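Local coordinates for protein-tyrosine-phosphatase PTP1 (Arabidopsis thaliana, PDB 6KRW) that removes phosphate from phosphotyrosine in proteins, dephosphorylating and probably inhibiting the MAP kinase MPK6, and, with MKP1, modulates plant defence responses, at residues 29-34 against 287-292; 199-204 against 214-219; 205-210 against 282-287; 248-253 against 293-298. All coordinates share one frame; numbering follows the deposited sequence. Where two conformers were deposited one is given.

Contact 1 of 4, residues 29-34 against 287-292; sequences SIAHEF and QYFFCY
Glu-33 and the tyrosines Tyr-288 and Tyr-292 form the polar half of this helix-helix contact. A single carboxylate oxygen, OE2 of Glu-33, accepts both phenols. Tyr-292 OH donates over 2.6 Å to OE2 on its syn lone pair. Tyr-288 OH lies 2.7 Å from the same OE2 but meets it from above the carboxylate plane, 37° out of it, so the two donors take different sectors of one oxygen. An extended glutamate, one turn on from Ser-29, is long enough to reach across. Its other oxygen, OE1, makes a salt bridge to Lys-23 of helix 7-24.

The apolar half belongs to Ile-30, whose branches are divided among three rings. With CG2 set trans to the backbone nitrogen, this methyl sits over the centre of the Phe-289 face, 3.5 Å from the ring centroid, a CH-pi contact almost on the normal. The same CG2 is 3.6 Å from Tyr-288 CD2. CG1 lies over a face of Tyr-292, 3.9 Å from its centroid. A beta-branched residue suits this place because its branches can serve different rings. Phe-34 adds an oblique aromatic pair with Tyr-288, planes at 40°, in which CD1 of Phe-34 comes 3.6 Å from CB of Tyr-288.

A leucine in place of Tyr-288 would probably leave Glu-33 OE2 with one donor fewer and the glutamate more able to turn. With two phenols on one oxygen and Lys-23 at the other, negative charge on Glu-33 is probably well stabilised, and helix 27-39 is fastened to helix 285-303 by directional bonds as well as by packing.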
# COMPACT_ATOMS: atom_id res chain seq x y z
N SER A 29 24.89 3.03 -8.36
CA SER A 29 24.76 2.61 -6.94
C SER A 29 23.35 2.06 -6.70
O SER A 29 23.18 1.03 -6.02
CB SER A 29 25.11 3.71 -5.98
OG SER A 29 24.16 4.77 -6.05
N ILE A 30 22.36 2.71 -7.27
CA ILE A 30 20.94 2.30 -7.12
C ILE A 30 20.72 0.97 -7.85
O ILE A 30 20.08 0.08 -7.28
CB ILE A 30 20.01 3.39 -7.67
CG1 ILE A 30 20.17 4.68 -6.87
CG2 ILE A 30 18.58 2.90 -7.74
CD1 ILE A 30 19.48 5.87 -7.48
N ALA A 31 21.24 0.83 -9.06
CA ALA A 31 21.07 -0.41 -9.85
C ALA A 31 21.69 -1.58 -9.07
O ALA A 31 21.07 -2.66 -9.03
CB ALA A 31 21.67 -0.27 -11.23
N HIS A 32 22.89 -1.34 -8.50
CA HIS A 32 23.62 -2.38 -7.72
C HIS A 32 22.77 -2.81 -6.54
O HIS A 32 22.71 -4.03 -6.25
CB HIS A 32 25.00 -1.85 -7.28
CG HIS A 32 25.91 -2.90 -6.76
ND1 HIS A 32 26.04 -3.18 -5.42
CD2 HIS A 32 26.77 -3.72 -7.40
CE1 HIS A 32 26.93 -4.13 -5.25
NE2 HIS A 32 27.40 -4.48 -6.45
N GLU A 33 22.14 -1.86 -5.84
CA GLU A 33 21.28 -2.22 -4.69
C GLU A 33 20.17 -3.17 -5.16
O GLU A 33 19.90 -4.19 -4.49
CB GLU A 33 20.67 -0.98 -4.02
CG GLU A 33 21.67 -0.09 -3.32
CD GLU A 33 21.10 1.18 -2.71
OE1 GLU A 33 21.82 1.87 -1.98
OE2 GLU A 33 19.93 1.49 -3.00
N PHE A 34 19.47 -2.82 -6.24
CA PHE A 34 18.33 -3.66 -6.69
C PHE A 34 18.82 -5.04 -7.15
O PHE A 34 18.15 -6.03 -6.83
CB PHE A 34 17.51 -2.96 -7.77
CG PHE A 34 16.22 -3.66 -8.04
CD1 PHE A 34 15.17 -3.56 -7.13
CD2 PHE A 34 16.05 -4.49 -9.14
CE1 PHE A 34 13.98 -4.23 -7.35
CE2 PHE A 34 14.87 -5.18 -9.34
CZ PHE A 34 13.83 -5.04 -8.46
N GLN A 287 10.89 0.53 -10.85
CA GLN A 287 10.11 0.89 -9.64
C GLN A 287 11.06 1.32 -8.52
O GLN A 287 10.74 2.24 -7.81
CB GLN A 287 9.20 -0.26 -9.22
CG GLN A 287 7.96 -0.34 -10.11
CD GLN A 287 7.16 -1.59 -9.88
OE1 GLN A 287 7.51 -2.42 -9.04
NE2 GLN A 287 6.06 -1.75 -10.61
N TYR A 288 12.20 0.63 -8.40
CA TYR A 288 13.17 0.99 -7.35
C TYR A 288 13.74 2.38 -7.61
O TYR A 288 13.83 3.17 -6.70
CB TYR A 288 14.24 -0.12 -7.30
CG TYR A 288 15.15 -0.03 -6.11
CD1 TYR A 288 14.68 -0.34 -4.84
CD2 TYR A 288 16.45 0.41 -6.24
CE1 TYR A 288 15.50 -0.25 -3.74
CE2 TYR A 288 17.29 0.47 -5.13
CZ TYR A 288 16.79 0.19 -3.87
OH TYR A 288 17.60 0.25 -2.76
N PHE A 289 14.05 2.67 -8.86
CA PHE A 289 14.52 4.04 -9.24
C PHE A 289 13.41 5.06 -8.93
O PHE A 289 13.70 6.16 -8.45
CB PHE A 289 14.93 4.10 -10.72
CG PHE A 289 16.39 3.82 -10.93
CD1 PHE A 289 17.33 4.84 -10.89
CD2 PHE A 289 16.84 2.53 -11.17
CE1 PHE A 289 18.67 4.58 -11.10
CE2 PHE A 289 18.19 2.27 -11.34
CZ PHE A 289 19.10 3.29 -11.33
N PHE A 290 12.17 4.70 -9.23
CA PHE A 290 11.03 5.63 -8.99
C PHE A 290 10.93 5.95 -7.50
O PHE A 290 10.64 7.08 -7.14
CB PHE A 290 9.75 5.04 -9.56
CG PHE A 290 8.54 5.94 -9.44
CD1 PHE A 290 8.32 6.96 -10.36
CD2 PHE A 290 7.63 5.78 -8.42
CE1 PHE A 290 7.21 7.79 -10.23
CE2 PHE A 290 6.52 6.60 -8.29
CZ PHE A 290 6.31 7.62 -9.21
N CYS A 291 11.20 4.95 -6.63
CA CYS A 291 11.22 5.19 -5.16
C CYS A 291 12.21 6.31 -4.87
O CYS A 291 11.89 7.25 -4.17
CB CYS A 291 11.72 3.99 -4.37
SG CYS A 291 10.59 2.60 -4.27
N TYR A 292 13.43 6.19 -5.39
CA TYR A 292 14.48 7.20 -5.11
C TYR A 292 14.04 8.57 -5.63
O TYR A 292 14.15 9.55 -4.93
CB TYR A 292 15.80 6.80 -5.75
CG TYR A 292 16.71 5.99 -4.87
CD1 TYR A 292 17.51 6.63 -3.95
CD2 TYR A 292 16.77 4.61 -4.96
CE1 TYR A 292 18.36 5.92 -3.12
CE2 TYR A 292 17.63 3.89 -4.14
CZ TYR A 292 18.41 4.55 -3.22
OH TYR A 292 19.27 3.89 -2.37

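Contact 2 of 4, residues 199-204 against 214-219; sequences IQYPEW and VAVREI
Ile-199 faces Ile-219, with CA atoms 7.5 Å apart, and Tyr-201 faces Ala-215 at a CA separation of 7.6 Å, so the chain leaving strand 194-200 runs past the first turns of helix 214-223 in the opposite order. The strand ends at Gln-200; beyond it the backbone turns through loop residues and brings Trp-204 back against the same helix.

The contact is carried by carbon. Tyr-201 spreads its ring between two helix residues: CE1 meets CB of Ala-215 at 3.4 Å, while CE2 on the other side of the ring meets Val-216 CG2 at 3.6 Å. Alanine suits the first position because its small methyl admits the ring so near the helix backbone. Tyr-201 has CG trans to its own nitrogen (chi1 -178°), which carries the phenol across to the helix start. Val-216 CG2 serves a second aromatic, lying 3.7 Å from CZ3 of Trp-204 in the six-membered ring of the indole. At the strand end the two isoleucines slide past each other in opposite directions, Ile-199 CG2 and Ile-219 CG1 being 4.1 Å apart.

One water supplies the polar link. It accepts from Val-216 N at 2.9 Å, an amide in the opening turn of the helix, and is hydrogen-bonded to Tyr-201 OH, so the phenol oxygen has a partner in a buried setting.

Trp-204 begins the Trp-Pro-Asp sequence of the WPD loop of classical tyrosine phosphatases, and its carbonyl is hydrogen-bonded to Arg-243 of the phosphate-binding loop; the packing sets the residues leading into this loop, and Trp-204 itself, against helix 214-223.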
# COMPACT_ATOMS: atom_id res chain seq x y z
N ILE A 199 -8.62 6.39 -2.43
CA ILE A 199 -7.78 7.16 -3.37
C ILE A 199 -7.37 6.23 -4.50
O ILE A 199 -6.64 5.27 -4.23
CB ILE A 199 -6.58 7.81 -2.66
CG1 ILE A 199 -6.99 8.63 -1.45
CG2 ILE A 199 -5.77 8.63 -3.64
CD1 ILE A 199 -5.82 9.15 -0.63
N GLN A 200 -7.81 6.52 -5.71
CA GLN A 200 -7.44 5.71 -6.89
C GLN A 200 -6.53 6.49 -7.83
O GLN A 200 -6.89 7.63 -8.18
CB GLN A 200 -8.67 5.19 -7.63
CG GLN A 200 -8.26 4.33 -8.81
CD GLN A 200 -9.39 3.83 -9.68
OE1 GLN A 200 -10.52 4.31 -9.60
NE2 GLN A 200 -9.06 2.90 -10.55
N TYR A 201 -5.46 5.86 -8.28
CA TYR A 201 -4.47 6.39 -9.25
C TYR A 201 -4.41 5.47 -10.49
O TYR A 201 -3.79 4.43 -10.43
CB TYR A 201 -3.11 6.56 -8.59
CG TYR A 201 -2.06 7.13 -9.49
CD1 TYR A 201 -2.37 8.12 -10.43
CD2 TYR A 201 -0.75 6.71 -9.41
CE1 TYR A 201 -1.40 8.65 -11.26
CE2 TYR A 201 0.23 7.24 -10.23
CZ TYR A 201 -0.08 8.22 -11.15
OH TYR A 201 0.91 8.71 -11.93
N PRO A 202 -5.08 5.74 -11.70
CA PRO A 202 -5.09 4.85 -12.94
C PRO A 202 -3.92 5.02 -13.93
O PRO A 202 -3.89 4.30 -14.90
CB PRO A 202 -6.42 5.29 -13.58
CG PRO A 202 -6.49 6.77 -13.27
CD PRO A 202 -5.95 6.90 -11.86
N GLU A 203 -2.90 5.79 -13.54
CA GLU A 203 -1.84 6.04 -14.55
C GLU A 203 -0.52 5.45 -14.07
O GLU A 203 0.54 5.99 -14.38
CB GLU A 203 -1.75 7.52 -14.87
CG GLU A 203 -2.97 8.02 -15.63
CD GLU A 203 -3.42 7.17 -16.81
OE1 GLU A 203 -4.63 6.86 -16.89
OE2 GLU A 203 -2.58 6.81 -17.68
N TRP A 204 -0.60 4.33 -13.38
CA TRP A 204 0.62 3.59 -12.99
C TRP A 204 0.51 2.20 -13.60
O TRP A 204 -0.18 1.34 -13.06
CB TRP A 204 0.74 3.54 -11.47
CG TRP A 204 2.06 3.08 -10.95
CD1 TRP A 204 3.02 2.39 -11.61
CD2 TRP A 204 2.57 3.32 -9.63
NE1 TRP A 204 4.11 2.16 -10.80
CE2 TRP A 204 3.87 2.75 -9.59
CE3 TRP A 204 2.09 3.99 -8.50
CZ2 TRP A 204 4.66 2.77 -8.45
CZ3 TRP A 204 2.88 4.01 -7.38
CH2 TRP A 204 4.15 3.42 -7.35
N VAL A 214 4.52 13.31 -9.50
CA VAL A 214 3.64 14.32 -8.87
C VAL A 214 2.39 13.66 -8.27
O VAL A 214 2.03 14.03 -7.14
CB VAL A 214 3.29 15.41 -9.90
CG1 VAL A 214 2.35 16.44 -9.30
CG2 VAL A 214 4.55 16.07 -10.43
N ALA A 215 1.71 12.78 -9.02
CA ALA A 215 0.44 12.19 -8.51
C ALA A 215 0.75 11.31 -7.29
O ALA A 215 0.06 11.40 -6.26
CB ALA A 215 -0.22 11.40 -9.60
N VAL A 216 1.81 10.52 -7.37
CA VAL A 216 2.12 9.63 -6.22
C VAL A 216 2.47 10.47 -4.99
O VAL A 216 1.99 10.16 -3.87
CB VAL A 216 3.23 8.66 -6.61
CG1 VAL A 216 3.70 7.91 -5.38
CG2 VAL A 216 2.75 7.66 -7.63
N ARG A 217 3.22 11.55 -5.16
CA ARG A 217 3.54 12.42 -4.00
C ARG A 217 2.28 13.13 -3.50
O ARG A 217 2.21 13.38 -2.29
CB ARG A 217 4.68 13.37 -4.37
CG ARG A 217 6.02 12.64 -4.45
CD ARG A 217 7.19 13.56 -4.67
NE ARG A 217 7.03 14.42 -5.83
CZ ARG A 217 6.76 15.72 -5.79
NH1 ARG A 217 6.57 16.34 -4.63
NH2 ARG A 217 6.68 16.40 -6.91
N GLU A 218 1.32 13.45 -4.36
CA GLU A 218 0.07 14.06 -3.85
C GLU A 218 -0.65 13.07 -2.92
O GLU A 218 -1.24 13.51 -1.92
CB GLU A 218 -0.81 14.51 -5.01
CG GLU A 218 -2.03 15.24 -4.51
CD GLU A 218 -2.92 15.84 -5.58
OE1 GLU A 218 -2.39 16.32 -6.59
OE2 GLU A 218 -4.10 15.67 -5.43
N ILE A 219 -0.63 11.78 -3.23
CA ILE A 219 -1.25 10.79 -2.30
C ILE A 219 -0.58 10.93 -0.93
O ILE A 219 -1.28 11.05 0.07
CB ILE A 219 -1.11 9.36 -2.84
CG1 ILE A 219 -1.76 9.18 -4.21
CG2 ILE A 219 -1.62 8.35 -1.81
CD1 ILE A 219 -1.50 7.85 -4.86
O HOH W 1 2.97 10.12 -10.05

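Contact 3 of 4, residues 205-210 against 282-287; sequences PDHGVP and VQTMDQ. With FLC (citrate anion), chain D.
Gln-287 shares its amide nitrogen between Gly-208 O and a citrate, probably brought in by the crystallisation liquor. NE2 lies 3.1 Å from Gly-208 O, on a lone pair in the carbonyl plane, and the acceptor is only 3° out of the amide plane of the glutamine; the other N-H goes to citrate OA2. The backbone N of His-207 donates to the same OA2.

The glutamine is oriented from its oxygen too. OE1 receives Gln-283 N at 2.9 Å and, weakly, Thr-284 N. In return Thr-284 OG1 accepts from Gln-287 N at 3.0 Å, completing a capping box at the start of helix 285-303. Threonine suits the N-cap because its hydroxyl can turn back to an amide of the first turn.

On the other segment a type II turn runs from Pro-205 to Gly-208, placing His-207 at the positive-phi position. A side chain at Gly-208 would run against Pro-205 CG, which glycine avoids. The citrate carbon CA sits over one face of the His-207 ring, while ring atom CE1 is 3.0 Å from Gln-283 OE1; NE2 of that glutamine is held by Gly-280 O. One water joins His-207 O (2.6 Å) to Thr-284 OG1 (2.7 Å). Farther along, Val-209 CG1 packs 3.5 Å from Asp-286 O.

This is the WPD loop brought against the glutamine loop at the mouth of the phosphatase pocket. Asp-206 and Gln-283 are inferred substrate-binding residues, and citrate, bonded also to Ser-238, Ala-239 and Arg-243, occupies the phosphate cradle, consistent with a closed loop.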
# COMPACT_ATOMS: atom_id res chain seq x y z
N PRO A 205 1.18 1.96 -14.73
CA PRO A 205 1.06 0.68 -15.42
C PRO A 205 1.65 -0.49 -14.62
O PRO A 205 2.64 -0.33 -13.92
CB PRO A 205 1.82 0.86 -16.74
CG PRO A 205 2.59 2.16 -16.61
CD PRO A 205 2.02 2.93 -15.44
N ASP A 206 1.02 -1.64 -14.79
CA ASP A 206 1.43 -2.92 -14.19
C ASP A 206 2.87 -3.19 -14.64
O ASP A 206 3.19 -3.08 -15.83
CB ASP A 206 0.38 -3.97 -14.60
CG ASP A 206 0.84 -5.40 -14.45
OD1 ASP A 206 1.94 -5.61 -13.96
OD2 ASP A 206 0.09 -6.31 -14.82
N HIS A 207 3.75 -3.46 -13.67
CA HIS A 207 5.19 -3.76 -13.88
C HIS A 207 5.92 -2.57 -14.51
O HIS A 207 6.98 -2.76 -15.08
CB HIS A 207 5.35 -5.12 -14.60
CG HIS A 207 5.22 -6.27 -13.65
ND1 HIS A 207 5.89 -6.29 -12.43
CD2 HIS A 207 4.52 -7.42 -13.71
CE1 HIS A 207 5.60 -7.40 -11.80
NE2 HIS A 207 4.76 -8.11 -12.55
N GLY A 208 5.40 -1.36 -14.32
CA GLY A 208 5.99 -0.13 -14.88
C GLY A 208 5.98 0.97 -13.86
O GLY A 208 5.86 0.65 -12.62
N VAL A 209 6.10 2.21 -14.34
CA VAL A 209 6.25 3.40 -13.47
C VAL A 209 5.52 4.56 -14.12
O VAL A 209 5.39 4.61 -15.35
CB VAL A 209 7.72 3.78 -13.18
CG1 VAL A 209 8.40 2.74 -12.32
CG2 VAL A 209 8.51 4.06 -14.45
N PRO A 210 5.01 5.50 -13.30
CA PRO A 210 4.41 6.73 -13.82
C PRO A 210 5.45 7.55 -14.59
O PRO A 210 6.62 7.35 -14.44
CB PRO A 210 3.92 7.49 -12.58
CG PRO A 210 3.84 6.43 -11.49
CD PRO A 210 4.92 5.44 -11.83
N VAL A 282 8.18 -4.32 -4.30
CA VAL A 282 8.99 -3.54 -5.29
C VAL A 282 9.45 -4.52 -6.36
O VAL A 282 10.46 -5.23 -6.17
CB VAL A 282 10.13 -2.69 -4.70
CG1 VAL A 282 10.72 -1.75 -5.76
CG2 VAL A 282 9.65 -1.88 -3.52
N GLN A 283 8.73 -4.58 -7.49
CA GLN A 283 8.93 -5.65 -8.48
C GLN A 283 10.05 -5.37 -9.48
O GLN A 283 10.68 -6.35 -9.92
CB GLN A 283 7.61 -5.96 -9.17
CG GLN A 283 6.71 -6.81 -8.30
CD GLN A 283 7.16 -8.24 -8.45
OE1 GLN A 283 6.97 -8.85 -9.50
NE2 GLN A 283 7.74 -8.77 -7.39
N THR A 284 10.31 -4.13 -9.84
CA THR A 284 11.24 -3.90 -10.97
C THR A 284 12.31 -2.88 -10.62
O THR A 284 12.11 -2.07 -9.73
CB THR A 284 10.49 -3.43 -12.23
OG1 THR A 284 10.04 -2.10 -12.00
CG2 THR A 284 9.31 -4.31 -12.60
N MET A 285 13.39 -2.87 -11.40
CA MET A 285 14.46 -1.87 -11.16
C MET A 285 13.92 -0.47 -11.47
O MET A 285 14.28 0.46 -10.75
CB MET A 285 15.69 -2.19 -12.02
CG MET A 285 16.86 -1.28 -11.72
SD MET A 285 18.34 -1.65 -12.72
CE MET A 285 18.87 -3.17 -11.94
N ASP A 286 13.04 -0.31 -12.47
CA ASP A 286 12.44 1.02 -12.71
C ASP A 286 11.59 1.46 -11.51
O ASP A 286 11.66 2.65 -11.14
CB ASP A 286 11.61 1.03 -13.99
CG ASP A 286 12.43 1.06 -15.26
OD1 ASP A 286 13.65 1.34 -15.18
OD2 ASP A 286 11.85 0.80 -16.31
N GLN A 287 10.89 0.53 -10.85
CA GLN A 287 10.11 0.89 -9.64
C GLN A 287 11.06 1.32 -8.52
O GLN A 287 10.74 2.24 -7.81
CB GLN A 287 9.20 -0.26 -9.22
CG GLN A 287 7.96 -0.34 -10.11
CD GLN A 287 7.16 -1.59 -9.88
OE1 GLN A 287 7.51 -2.42 -9.04
NE2 GLN A 287 6.06 -1.75 -10.61
CAC FLC D . 2.86 -4.31 -10.30
CA FLC D . 2.25 -5.54 -10.90
CB FLC D . 1.38 -6.31 -9.90
CBC FLC D . 2.25 -6.52 -8.64
CG FLC D . 1.01 -7.67 -10.51
CGC FLC D . 0.21 -7.69 -11.81
OA1 FLC D . 2.28 -3.74 -9.42
OA2 FLC D . 3.91 -4.00 -10.64
OB1 FLC D . 1.84 -6.12 -7.57
OB2 FLC D . 3.34 -7.07 -8.85
OG1 FLC D . -0.40 -6.66 -12.18
OG2 FLC D . 0.17 -8.77 -12.42
OHB FLC D . 0.21 -5.56 -9.57
O HOH W 2 8.87 -1.14 -14.23

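Contact 4 of 4, residues 248-253 against 293-298; sequences CAIHNT and NAIVDE
Ile-250 and Ala-294 make the tight end of this contact. CD1 of the isoleucine presses to 3.5 Å from CB of the alanine, nearer than carbons usually come, and CG1 follows at 3.9 Å from the same methyl. Alanine suits the site, since its single methyl lets the isoleucine come this close. In the isoleucine, chi1 sets CG1 trans to the carbonyl carbon and the extended chi2 of 161° carries CD1 on to the alanine methyl. Close by, the CA atoms of Ile-250 and Ile-295 are 5.9 Å apart.

The two helices run in broadly the same direction, 34° apart, with segment axes 9.6 Å from each other at closest. Helix 242-259 is the one that emerges from the phosphate-binding loop of the tyrosine phosphatase domain, and helix 285-303 lies alongside it among the helices covering one side of the central sheet.

A looser side follows toward the carboxyl ends. Ile-295 CD1 rests 3.8 Å from Thr-253 CG2, the two side chains crossing at about a right angle, and Ile-295 CG1 stands 4.1 Å from Ile-250 CA. Threonine fits here because its hydroxyl is satisfied within its own helix: OG1 donates to Ala-249 O at 2.7 Å, from the opposite face of that carbonyl to the backbone amide of Thr-253. Trimming Thr-253 to an alanine is likely to leave Ala-249 O with one donor fewer and to open a gap beside Ile-295 CD1. Glu-298 starts toward the neighbouring helix but its carboxylate turns away, to salt bridges with Lys-221 and Arg-217 of helix 214-223.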
# COMPACT_ATOMS: atom_id res chain seq x y z
N CYS A 248 4.40 2.14 -0.68
CA CYS A 248 4.70 1.96 0.78
C CYS A 248 6.14 2.43 1.08
O CYS A 248 6.36 3.05 2.10
CB CYS A 248 4.51 0.51 1.20
SG CYS A 248 2.78 -0.01 1.21
N ALA A 249 7.10 2.12 0.21
CA ALA A 249 8.50 2.51 0.45
C ALA A 249 8.63 4.02 0.50
O ALA A 249 9.37 4.57 1.34
CB ALA A 249 9.42 1.89 -0.56
N ILE A 250 7.95 4.73 -0.41
CA ILE A 250 8.06 6.21 -0.43
C ILE A 250 7.43 6.78 0.85
O ILE A 250 8.06 7.60 1.55
CB ILE A 250 7.41 6.76 -1.71
CG1 ILE A 250 8.11 6.25 -2.97
CG2 ILE A 250 7.31 8.29 -1.65
CD1 ILE A 250 7.27 6.37 -4.25
N HIS A 251 6.22 6.35 1.15
CA HIS A 251 5.47 6.84 2.32
C HIS A 251 6.24 6.55 3.61
O HIS A 251 6.44 7.44 4.45
CB HIS A 251 4.09 6.21 2.28
CG HIS A 251 3.14 6.60 3.34
ND1 HIS A 251 1.85 6.99 3.04
CD2 HIS A 251 3.23 6.64 4.69
CE1 HIS A 251 1.20 7.22 4.16
NE2 HIS A 251 2.02 7.05 5.18
N ASN A 252 6.70 5.31 3.73
CA ASN A 252 7.38 4.88 4.97
C ASN A 252 8.72 5.61 5.12
O ASN A 252 9.08 6.03 6.25
CB ASN A 252 7.59 3.38 4.86
CG ASN A 252 8.22 2.77 6.10
OD1 ASN A 252 9.36 2.29 6.02
ND2 ASN A 252 7.50 2.81 7.20
N THR A 253 9.46 5.78 4.03
CA THR A 253 10.78 6.42 4.11
C THR A 253 10.61 7.86 4.60
O THR A 253 11.36 8.32 5.47
CB THR A 253 11.52 6.34 2.78
OG1 THR A 253 11.75 4.95 2.47
CG2 THR A 253 12.82 7.11 2.82
N ASN A 293 13.51 8.60 -6.86
CA ASN A 293 13.13 9.89 -7.49
C ASN A 293 12.01 10.53 -6.68
O ASN A 293 12.07 11.74 -6.44
CB ASN A 293 12.75 9.65 -8.95
CG ASN A 293 13.95 9.40 -9.82
OD1 ASN A 293 14.98 10.02 -9.64
ND2 ASN A 293 13.81 8.55 -10.81
N ALA A 294 11.02 9.74 -6.27
CA ALA A 294 9.88 10.31 -5.53
C ALA A 294 10.38 10.81 -4.18
O ALA A 294 9.90 11.82 -3.67
CB ALA A 294 8.76 9.31 -5.37
N ILE A 295 11.25 10.04 -3.51
CA ILE A 295 11.74 10.47 -2.18
C ILE A 295 12.55 11.76 -2.32
O ILE A 295 12.36 12.68 -1.52
CB ILE A 295 12.55 9.33 -1.54
CG1 ILE A 295 11.65 8.17 -1.12
CG2 ILE A 295 13.36 9.85 -0.35
CD1 ILE A 295 12.36 6.85 -0.90
N VAL A 296 13.42 11.85 -3.32
CA VAL A 296 14.18 13.10 -3.56
C VAL A 296 13.21 14.25 -3.82
O VAL A 296 13.39 15.33 -3.21
CB VAL A 296 15.20 12.93 -4.69
CG1 VAL A 296 15.71 14.28 -5.21
CG2 VAL A 296 16.36 12.07 -4.24
N ASP A 297 12.23 14.05 -4.71
CA ASP A 297 11.29 15.14 -5.11
C ASP A 297 10.52 15.59 -3.86
O ASP A 297 10.34 16.81 -3.68
CB ASP A 297 10.34 14.67 -6.20
CG ASP A 297 11.03 14.49 -7.54
OD1 ASP A 297 12.21 14.90 -7.65
OD2 ASP A 297 10.41 13.88 -8.45
N GLU A 298 10.16 14.64 -2.99
CA GLU A 298 9.36 15.03 -1.82
C GLU A 298 10.25 15.76 -0.81
O GLU A 298 9.79 16.73 -0.19
CB GLU A 298 8.61 13.85 -1.21
CG GLU A 298 7.64 14.29 -0.15
CD GLU A 298 6.54 15.21 -0.62
OE1 GLU A 298 6.34 15.28 -1.83
OE2 GLU A 298 5.88 15.81 0.23

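Overall arrangement
Helix 285-303 joins three of the contacts. From its start it meets the WPD loop (contact 3), then helix 27-39 (contact 1), then helix 242-259 (contact 4), with Gln-287 common to contacts 1 and 3, whose centres are about 11 Å apart. The centre of contact 2 lies about 20 Å from that of contact 1 and about 13 Å from that of contact 4, at the end of strand 194-200. Along the chain contacts 2 and 3 are nested inside the loop closed by contact 1, while contact 4 crosses it. Phe-290 packs on Val-216, and Cys-291 on Ile-250, so helix 27-39, an inner strand of the sheet and the active-site loops all meet round helix 285-303 and its neighbours.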